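Metallo-beta-lactamase (Serratia marcescens, PDB 6K4X) hydrolyses the beta-lactam ring of antibiotics as a zinc-dependent, subclass B3 metallo-beta-lactamase, and here holds the thiol inhibitor 4-amino-2-sulfanylbenzoic acid. Local coordinates at residues Arg3-Asn17 and Val21-Ser33. Sequence-based numbering, arbitrary orientation. Where two conformers were deposited one is given.
Sequences RDWSSPQQPFTIYGN and VGTGGISAVLLSS
The glycine-rich loop Gly22-Ile26 of the metallo-beta-lactamase fold is clasped by the N-terminal arm, with Thr23 and Gly24 meeting Trp5 and Ser7. Thr23 OG1 donates to Trp5 O at 2.7 Å, from above the carbonyl plane rather than on a lone pair, and accepts from Ile26 N, an ST motif. With chi1 60°, OG1 sits between its own backbone N and carbonyl carbon, a position from which it faces both Trp5 O and Ile26 N. Gly24 N donates to Ser7 O (3.0 Å) and weakly to Ser7 OG, which itself donates to Asp4 O within a type I turn. Arg3 NH1 meets Gly24 O edge-on at 3.2 Å, on a lone pair; its other hydrogen goes to Gln9 OE1, also in the guanidinium plane, so the two bonds of this one nitrogen orient the group. Ile26 CD1 lies over one face of the Trp5 five-membered ring, 4.0 Å from its centroid and 24° off the normal, a CH-pi contact beside the dizinc site, where Ile26 also touches the zinc ligand His215. At the far end, in the turn joining strands 12-15 and 18-20, Asn17 pairs with Ser32, just after strand 29-31: ND2 reaches Ser32 O at 2.9 Å, nearly straight (168°), while Asn17 O accepts from Ser32 N at 3.0 Å and Asn17 OD1 is hydrogen-bonded to Ser161 OG.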
ATOM      1  N   ARG A   3      -7.724 -11.423  12.443  1.00 31.06           N
ATOM      2  CA  ARG A   3      -7.037 -10.410  11.581  1.00 26.30           C
ATOM      3  C   ARG A   3      -6.597 -11.063  10.268  1.00 19.75           C
ATOM      4  O   ARG A   3      -5.470 -10.882   9.844  1.00 19.27           O
ATOM      5  CB  ARG A   3      -5.825  -9.806  12.300  1.00 26.27           C
ATOM      6  CG  ARG A   3      -6.172  -9.076  13.591  1.00 27.86           C
ATOM      7  CD  ARG A   3      -5.364  -7.811  13.806  1.00 26.03           C
ATOM      8  NE  ARG A   3      -6.011  -6.904  14.746  1.00 25.80           N
ATOM      9  CZ  ARG A   3      -6.936  -6.010  14.409  1.00 23.71           C
ATOM     10  NH1 ARG A   3      -7.269  -5.844  13.138  1.00 19.25           N
ATOM     11  NH2 ARG A   3      -7.511  -5.267  15.342  1.00 25.07           N
ATOM     12  N   ASP A   4      -7.497 -11.831   9.647  1.00 20.91           N
ATOM     13  CA  ASP A   4      -7.261 -12.412   8.329  0.50 16.43           C
ATOM     14  C   ASP A   4      -7.368 -11.314   7.262  1.00 12.09           C
ATOM     15  O   ASP A   4      -7.887 -10.206   7.497  1.00 10.24           O
ATOM     16  CB  ASP A   4      -8.187 -13.601   8.059  0.50 20.28           C
ATOM     17  CG  ASP A   4      -7.980 -14.750   9.035  0.50 19.53           C
ATOM     18  OD1 ASP A   4      -6.809 -15.083   9.303  0.50 21.47           O
ATOM     19  OD2 ASP A   4      -8.990 -15.309   9.512  0.50 25.37           O
ATOM     20  N   TRP A   5      -6.832 -11.600   6.078  1.00 10.68           N
ATOM     21  CA  TRP A   5      -6.688 -10.606   5.025  1.00 11.04           C
ATOM     22  C   TRP A   5      -8.036 -10.089   4.545  1.00  9.04           C
ATOM     23  O   TRP A   5      -8.100  -9.035   3.969  1.00  9.23           O
ATOM     24  CB  TRP A   5      -5.994 -11.179   3.796  1.00 12.45           C
ATOM     25  CG  TRP A   5      -4.558 -11.525   3.950  1.00 14.45           C
ATOM     26  CD1 TRP A   5      -3.731 -11.200   4.971  1.00 13.67           C
ATOM     27  CD2 TRP A   5      -3.806 -12.333   3.032  1.00 16.66           C
ATOM     28  NE1 TRP A   5      -2.476 -11.710   4.724  1.00 16.94           N
ATOM     29  CE2 TRP A   5      -2.507 -12.421   3.555  1.00 17.12           C
ATOM     30  CE3 TRP A   5      -4.116 -12.987   1.837  1.00 17.18           C
ATOM     31  CZ2 TRP A   5      -1.503 -13.131   2.899  1.00 18.29           C
ATOM     32  CZ3 TRP A   5      -3.119 -13.686   1.188  1.00 19.38           C
ATOM     33  CH2 TRP A   5      -1.837 -13.760   1.723  1.00 21.03           C
ATOM     34  N   SER A   6      -9.097 -10.899   4.705  1.00  8.20           N
ATOM     35  CA  SER A   6     -10.429 -10.553   4.227  1.00  8.12           C
ATOM     36  C   SER A   6     -11.367 -10.148   5.365  1.00  8.45           C
ATOM     37  O   SER A   6     -12.539  -9.929   5.098  1.00  9.71           O
ATOM     38  CB  SER A   6     -11.043 -11.718   3.482  1.00  8.33           C
ATOM     39  OG  SER A   6     -10.258 -12.052   2.345  1.00  8.88           O
ATOM     40  N   SER A   7     -10.873 -10.063   6.586  1.00  8.46           N
ATOM     41  CA  SER A   7     -11.752  -9.957   7.749  1.00  8.84           C
ATOM     42  C   SER A   7     -12.355  -8.561   7.858  1.00  8.00           C
ATOM     43  O   SER A   7     -11.694  -7.531   7.631  1.00  8.43           O
ATOM     44  CB  SER A   7     -11.027 -10.293   9.006  1.00  9.89           C
ATOM     45  OG  SER A   7      -9.920  -9.436   9.222  1.00 11.92           O
ATOM     46  N   PRO A   8     -13.616  -8.476   8.324  1.00  8.96           N
ATOM     47  CA  PRO A   8     -14.180  -7.184   8.710  1.00  7.69           C
ATOM     48  C   PRO A   8     -13.285  -6.449   9.703  1.00  8.33           C
ATOM     49  O   PRO A   8     -12.571  -7.056  10.528  1.00  9.26           O
ATOM     50  CB  PRO A   8     -15.520  -7.575   9.340  1.00  9.57           C
ATOM     51  CG  PRO A   8     -15.914  -8.802   8.554  1.00 11.57           C
ATOM     52  CD  PRO A   8     -14.613  -9.567   8.387  1.00  9.84           C
ATOM     53  N   GLN A   9     -13.373  -5.124   9.654  1.00  7.55           N
ATOM     54  CA  GLN A   9     -12.607  -4.235  10.522  1.00  7.61           C
ATOM     55  C   GLN A   9     -13.330  -2.888  10.549  1.00  7.07           C
ATOM     56  O   GLN A   9     -13.534  -2.276   9.504  1.00  6.83           O
ATOM     57  CB  GLN A   9     -11.169  -4.075  10.015  1.00  8.07           C
ATOM     58  CG  GLN A   9     -10.399  -2.952  10.696  1.00 10.11           C
ATOM     59  CD  GLN A   9     -10.170  -3.198  12.161  1.00 10.84           C
ATOM     60  OE1 GLN A   9      -9.669  -4.257  12.554  1.00 12.26           O
ATOM     61  NE2 GLN A   9     -10.505  -2.208  12.978  1.00 11.57           N
ATOM     62  N   GLN A  10     -13.779  -2.464  11.725  1.00  6.88           N
ATOM     63  CA  GLN A  10     -14.527  -1.228  11.805  1.00  6.29           C
ATOM     64  C   GLN A  10     -13.576  -0.115  11.382  1.00  6.70           C
ATOM     65  O   GLN A  10     -12.471   0.014  11.922  1.00  7.33           O
ATOM     66  CB  GLN A  10     -15.033  -0.994  13.232  1.00  7.01           C
ATOM     67  CG  GLN A  10     -16.006   0.173  13.340  1.00  7.16           C
ATOM     68  CD  GLN A  10     -17.334  -0.110  12.675  1.00  7.63           C
ATOM     69  OE1 GLN A  10     -17.796  -1.259  12.657  1.00  9.22           O
ATOM     70  NE2 GLN A  10     -17.954   0.923  12.128  1.00  7.39           N
ATOM     71  N   PRO A  11     -13.958   0.752  10.426  1.00  5.92           N
ATOM     72  CA  PRO A  11     -13.028   1.777   9.945  1.00  5.97           C
ATOM     73  C   PRO A  11     -12.854   2.901  10.967  1.00  5.75           C
ATOM     74  O   PRO A  11     -13.654   3.060  11.877  1.00  6.32           O
ATOM     75  CB  PRO A  11     -13.664   2.255   8.637  1.00  6.13           C
ATOM     76  CG  PRO A  11     -15.147   2.033   8.893  1.00  6.05           C
ATOM     77  CD  PRO A  11     -15.212   0.732   9.662  1.00  6.27           C
ATOM     78  N   PHE A  12     -11.784   3.671  10.788  1.00  6.18           N
ATOM     79  CA  PHE A  12     -11.441   4.686  11.755  1.00  6.13           C
ATOM     80  C   PHE A  12     -10.587   5.744  11.088  1.00  6.13           C
ATOM     81  O   PHE A  12      -9.854   5.491  10.125  1.00  7.36           O
ATOM     82  CB  PHE A  12     -10.693   4.088  12.954  1.00  7.07           C
ATOM     83  CG  PHE A  12      -9.458   3.273  12.650  1.00  6.68           C
ATOM     84  CD1 PHE A  12      -9.582   1.963  12.248  1.00  7.34           C
ATOM     85  CD2 PHE A  12      -8.180   3.809  12.768  1.00  7.40           C
ATOM     86  CE1 PHE A  12      -8.461   1.194  11.988  1.00  7.23           C
ATOM     87  CE2 PHE A  12      -7.062   3.044  12.507  1.00  7.54           C
ATOM     88  CZ  PHE A  12      -7.199   1.743  12.091  1.00  7.42           C
ATOM     89  N   THR A  13     -10.683   6.958  11.625  1.00  7.03           N
ATOM     90  CA  THR A  13      -9.875   8.061  11.116  1.00  7.06           C
ATOM     91  C   THR A  13      -8.515   8.047  11.798  1.00  7.14           C
ATOM     92  O   THR A  13      -8.421   7.980  13.021  1.00  8.25           O
ATOM     93  CB  THR A  13     -10.575   9.404  11.321  1.00  7.65           C
ATOM     94  OG1 THR A  13     -11.793   9.350  10.582  1.00  8.04           O
ATOM     95  CG2 THR A  13      -9.722  10.582  10.901  1.00  8.91           C
ATOM     96  N   ILE A  14      -7.446   8.125  11.015  1.00  6.47           N
ATOM     97  CA  ILE A  14      -6.098   8.154  11.547  1.00  7.14           C
ATOM     98  C   ILE A  14      -5.669   9.599  11.802  1.00  6.85           C
ATOM     99  O   ILE A  14      -5.112   9.922  12.862  1.00  8.40           O
ATOM    100  CB  ILE A  14      -5.139   7.412  10.599  1.00  7.77           C
ATOM    101  CG1 ILE A  14      -5.396   5.907  10.748  1.00  8.83           C
ATOM    102  CG2 ILE A  14      -3.680   7.754  10.864  1.00  7.78           C
ATOM    103  CD1 ILE A  14      -4.723   5.026   9.731  1.00  9.65           C
ATOM    104  N   TYR A  15      -5.883  10.500  10.837  1.00  6.47           N
ATOM    105  CA  TYR A  15      -5.535  11.902  11.028  1.00  7.33           C
ATOM    106  C   TYR A  15      -6.242  12.709   9.948  1.00  6.32           C
ATOM    107  O   TYR A  15      -6.135  12.379   8.758  1.00  6.83           O
ATOM    108  CB  TYR A  15      -4.024  12.124  10.910  1.00  7.84           C
ATOM    109  CG  TYR A  15      -3.597  13.481  11.410  1.00  8.08           C
ATOM    110  CD1 TYR A  15      -3.368  13.679  12.764  1.00 10.10           C
ATOM    111  CD2 TYR A  15      -3.453  14.561  10.557  1.00  7.96           C
ATOM    112  CE1 TYR A  15      -3.023  14.924  13.263  1.00 11.59           C
ATOM    113  CE2 TYR A  15      -3.108  15.813  11.043  1.00  8.37           C
ATOM    114  CZ  TYR A  15      -2.920  15.996  12.399  1.00  9.38           C
ATOM    115  OH  TYR A  15      -2.571  17.223  12.906  1.00 10.28           O
ATOM    116  N   GLY A  16      -6.948  13.767  10.320  1.00  6.87           N
ATOM    117  CA  GLY A  16      -7.563  14.633   9.344  1.00  6.99           C
ATOM    118  C   GLY A  16      -8.469  13.848   8.414  1.00  7.36           C
ATOM    119  O   GLY A  16      -9.433  13.237   8.839  1.00  7.97           O
ATOM    120  N   ASN A  17      -8.200  13.927   7.113  1.00  6.79           N
ATOM    121  CA  ASN A  17      -8.986  13.260   6.082  1.00  6.46           C
ATOM    122  C   ASN A  17      -8.398  11.904   5.655  1.00  6.30           C
ATOM    123  O   ASN A  17      -8.770  11.416   4.575  1.00  6.30           O
ATOM    124  CB  ASN A  17      -9.159  14.168   4.866  1.00  7.69           C
ATOM    125  CG  ASN A  17      -7.846  14.551   4.212  1.00  7.19           C
ATOM    126  OD1 ASN A  17      -6.803  14.663   4.869  1.00  8.14           O
ATOM    127  ND2 ASN A  17      -7.873  14.806   2.918  1.00  9.30           N
ATOM    128  N   VAL A  21      -9.784   2.055   6.024  1.00  5.10           N
ATOM    129  CA  VAL A  21     -10.972   1.388   5.554  1.00  5.14           C
ATOM    130  C   VAL A  21     -10.674  -0.050   5.121  1.00  5.71           C
ATOM    131  O   VAL A  21     -11.507  -0.683   4.467  1.00  6.08           O
ATOM    132  CB  VAL A  21     -11.666   2.169   4.424  1.00  5.96           C
ATOM    133  CG1 VAL A  21     -12.224   3.486   4.926  1.00  6.00           C
ATOM    134  CG2 VAL A  21     -10.776   2.363   3.212  1.00  6.36           C
ATOM    135  N   GLY A  22      -9.489  -0.573   5.459  1.00  5.98           N
ATOM    136  CA  GLY A  22      -9.110  -1.922   5.091  1.00  5.86           C
ATOM    137  C   GLY A  22      -9.727  -2.995   5.976  1.00  5.80           C
ATOM    138  O   GLY A  22     -10.683  -2.797   6.739  1.00  6.53           O
ATOM    139  N   THR A  23      -9.167  -4.195   5.823  1.00  5.99           N
ATOM    140  CA  THR A  23      -9.592  -5.360   6.568  1.00  6.70           C
ATOM    141  C   THR A  23      -8.775  -5.451   7.855  1.00  6.59           C
ATOM    142  O   THR A  23      -7.923  -4.627   8.160  1.00  7.29           O
ATOM    143  CB  THR A  23      -9.436  -6.615   5.702  1.00  6.49           C
ATOM    144  OG1 THR A  23      -8.038  -6.696   5.375  1.00  7.04           O
ATOM    145  CG2 THR A  23     -10.298  -6.582   4.461  1.00  7.19           C
ATOM    146  N   GLY A  24      -9.038  -6.501   8.636  1.00  7.25           N
ATOM    147  CA  GLY A  24      -8.259  -6.724   9.841  1.00  8.80           C
ATOM    148  C   GLY A  24      -6.795  -6.974   9.543  1.00  8.69           C
ATOM    149  O   GLY A  24      -5.941  -6.717  10.398  1.00 10.94           O
ATOM    150  N   GLY A  25      -6.495  -7.482   8.351  1.00  7.67           N
ATOM    151  CA  GLY A  25      -5.158  -7.920   8.036  1.00  8.32           C
ATOM    152  C   GLY A  25      -4.480  -7.170   6.910  1.00  6.96           C
ATOM    153  O   GLY A  25      -3.276  -7.365   6.722  1.00  7.82           O
ATOM    154  N   ILE A  26      -5.215  -6.368   6.121  1.00  6.22           N
ATOM    155  CA  ILE A  26      -4.590  -5.667   4.987  1.00  6.04           C
ATOM    156  C   ILE A  26      -5.046  -4.218   5.006  1.00  5.51           C
ATOM    157  O   ILE A  26      -6.253  -3.951   5.083  1.00  6.21           O
ATOM    158  CB  ILE A  26      -4.915  -6.302   3.624  1.00  6.23           C
ATOM    159  CG1 ILE A  26      -4.453  -7.761   3.534  1.00  6.89           C
ATOM    160  CG2 ILE A  26      -4.321  -5.473   2.507  1.00  6.44           C
ATOM    161  CD1 ILE A  26      -2.953  -7.936   3.477  1.00  7.47           C
ATOM    162  N   SER A  27      -4.097  -3.277   4.898  1.00  5.76           N
ATOM    163  CA  SER A  27      -4.443  -1.895   4.906  1.00  5.65           C
ATOM    164  C   SER A  27      -5.127  -1.479   3.606  1.00  5.71           C
ATOM    165  O   SER A  27      -4.751  -1.879   2.521  1.00  5.97           O
ATOM    166  CB  SER A  27      -3.230  -1.042   5.097  1.00  5.65           C
ATOM    167  OG  SER A  27      -2.639  -1.298   6.355  1.00  6.53           O
ATOM    168  N   ALA A  28      -6.090  -0.570   3.759  1.00  5.94           N
ATOM    169  CA  ALA A  28      -6.602   0.243   2.683  1.00  6.00           C
ATOM    170  C   ALA A  28      -6.949   1.585   3.312  1.00  6.14           C
ATOM    171  O   ALA A  28      -7.379   1.642   4.470  1.00  6.61           O
ATOM    172  CB  ALA A  28      -7.795  -0.381   1.982  1.00  6.11           C
ATOM    173  N   VAL A  29      -6.714   2.664   2.573  1.00  6.08           N
ATOM    174  CA  VAL A  29      -6.917   3.987   3.109  1.00  6.53           C
ATOM    175  C   VAL A  29      -7.800   4.784   2.167  1.00  6.66           C
ATOM    176  O   VAL A  29      -7.573   4.805   0.953  1.00  6.91           O
ATOM    177  CB  VAL A  29      -5.576   4.695   3.359  1.00  7.83           C
ATOM    178  CG1 VAL A  29      -5.721   6.205   3.449  1.00  9.11           C
ATOM    179  CG2 VAL A  29      -4.922   4.154   4.616  1.00  8.96           C
ATOM    180  N   LEU A  30      -8.748   5.522   2.745  1.00  6.28           N
ATOM    181  CA  LEU A  30      -9.485   6.515   2.006  1.00  7.25           C
ATOM    182  C   LEU A  30      -8.983   7.898   2.389  1.00  7.17           C
ATOM    183  O   LEU A  30      -8.994   8.258   3.573  1.00  7.68           O
ATOM    184  CB  LEU A  30     -10.970   6.389   2.310  1.00  7.25           C
ATOM    185  CG  LEU A  30     -11.862   7.223   1.398  1.00  8.83           C
ATOM    186  CD1 LEU A  30     -12.012   6.582   0.037  1.00  9.19           C
ATOM    187  CD2 LEU A  30     -13.211   7.464   2.024  1.00 11.64           C
ATOM    188  N   LEU A  31      -8.560   8.650   1.381  1.00  6.84           N
ATOM    189  CA  LEU A  31      -8.203  10.031   1.543  1.00  6.68           C
ATOM    190  C   LEU A  31      -9.363  10.852   0.994  1.00  6.15           C
ATOM    191  O   LEU A  31      -9.621  10.799  -0.206  1.00  6.60           O
ATOM    192  CB  LEU A  31      -6.924  10.312   0.765  1.00  7.41           C
ATOM    193  CG  LEU A  31      -6.349  11.707   0.934  1.00  7.67           C
ATOM    194  CD1 LEU A  31      -5.927  11.989   2.370  1.00  8.15           C
ATOM    195  CD2 LEU A  31      -5.175  11.925  -0.001  1.00  8.00           C
ATOM    196  N   SER A  32     -10.089  11.543   1.872  1.00  6.23           N
ATOM    197  CA  SER A  32     -11.389  12.097   1.512  1.00  6.42           C
ATOM    198  C   SER A  32     -11.305  13.595   1.215  1.00  6.81           C
ATOM    199  O   SER A  32     -10.454  14.317   1.738  1.00  7.11           O
ATOM    200  CB  SER A  32     -12.416  11.838   2.571  1.00  6.61           C
ATOM    201  OG  SER A  32     -12.002  12.376   3.813  1.00  7.12           O
ATOM    202  N   SER A  33     -12.252  14.068   0.392  1.00  6.51           N
ATOM    203  CA  SER A  33     -12.450  15.479   0.237  1.00  7.17           C
ATOM    204  C   SER A  33     -13.878  15.745  -0.184  1.00  7.93           C
ATOM    205  O   SER A  33     -14.538  14.888  -0.738  1.00  7.82           O
ATOM    206  CB  SER A  33     -11.497  16.090  -0.766  1.00  8.21           C
ATOM    207  OG  SER A  33     -12.016  16.078  -2.101  1.00  8.32           O
TER
HETATM  208  O   HOH W   1     -11.432  -0.603   8.378  1.00  9.25           O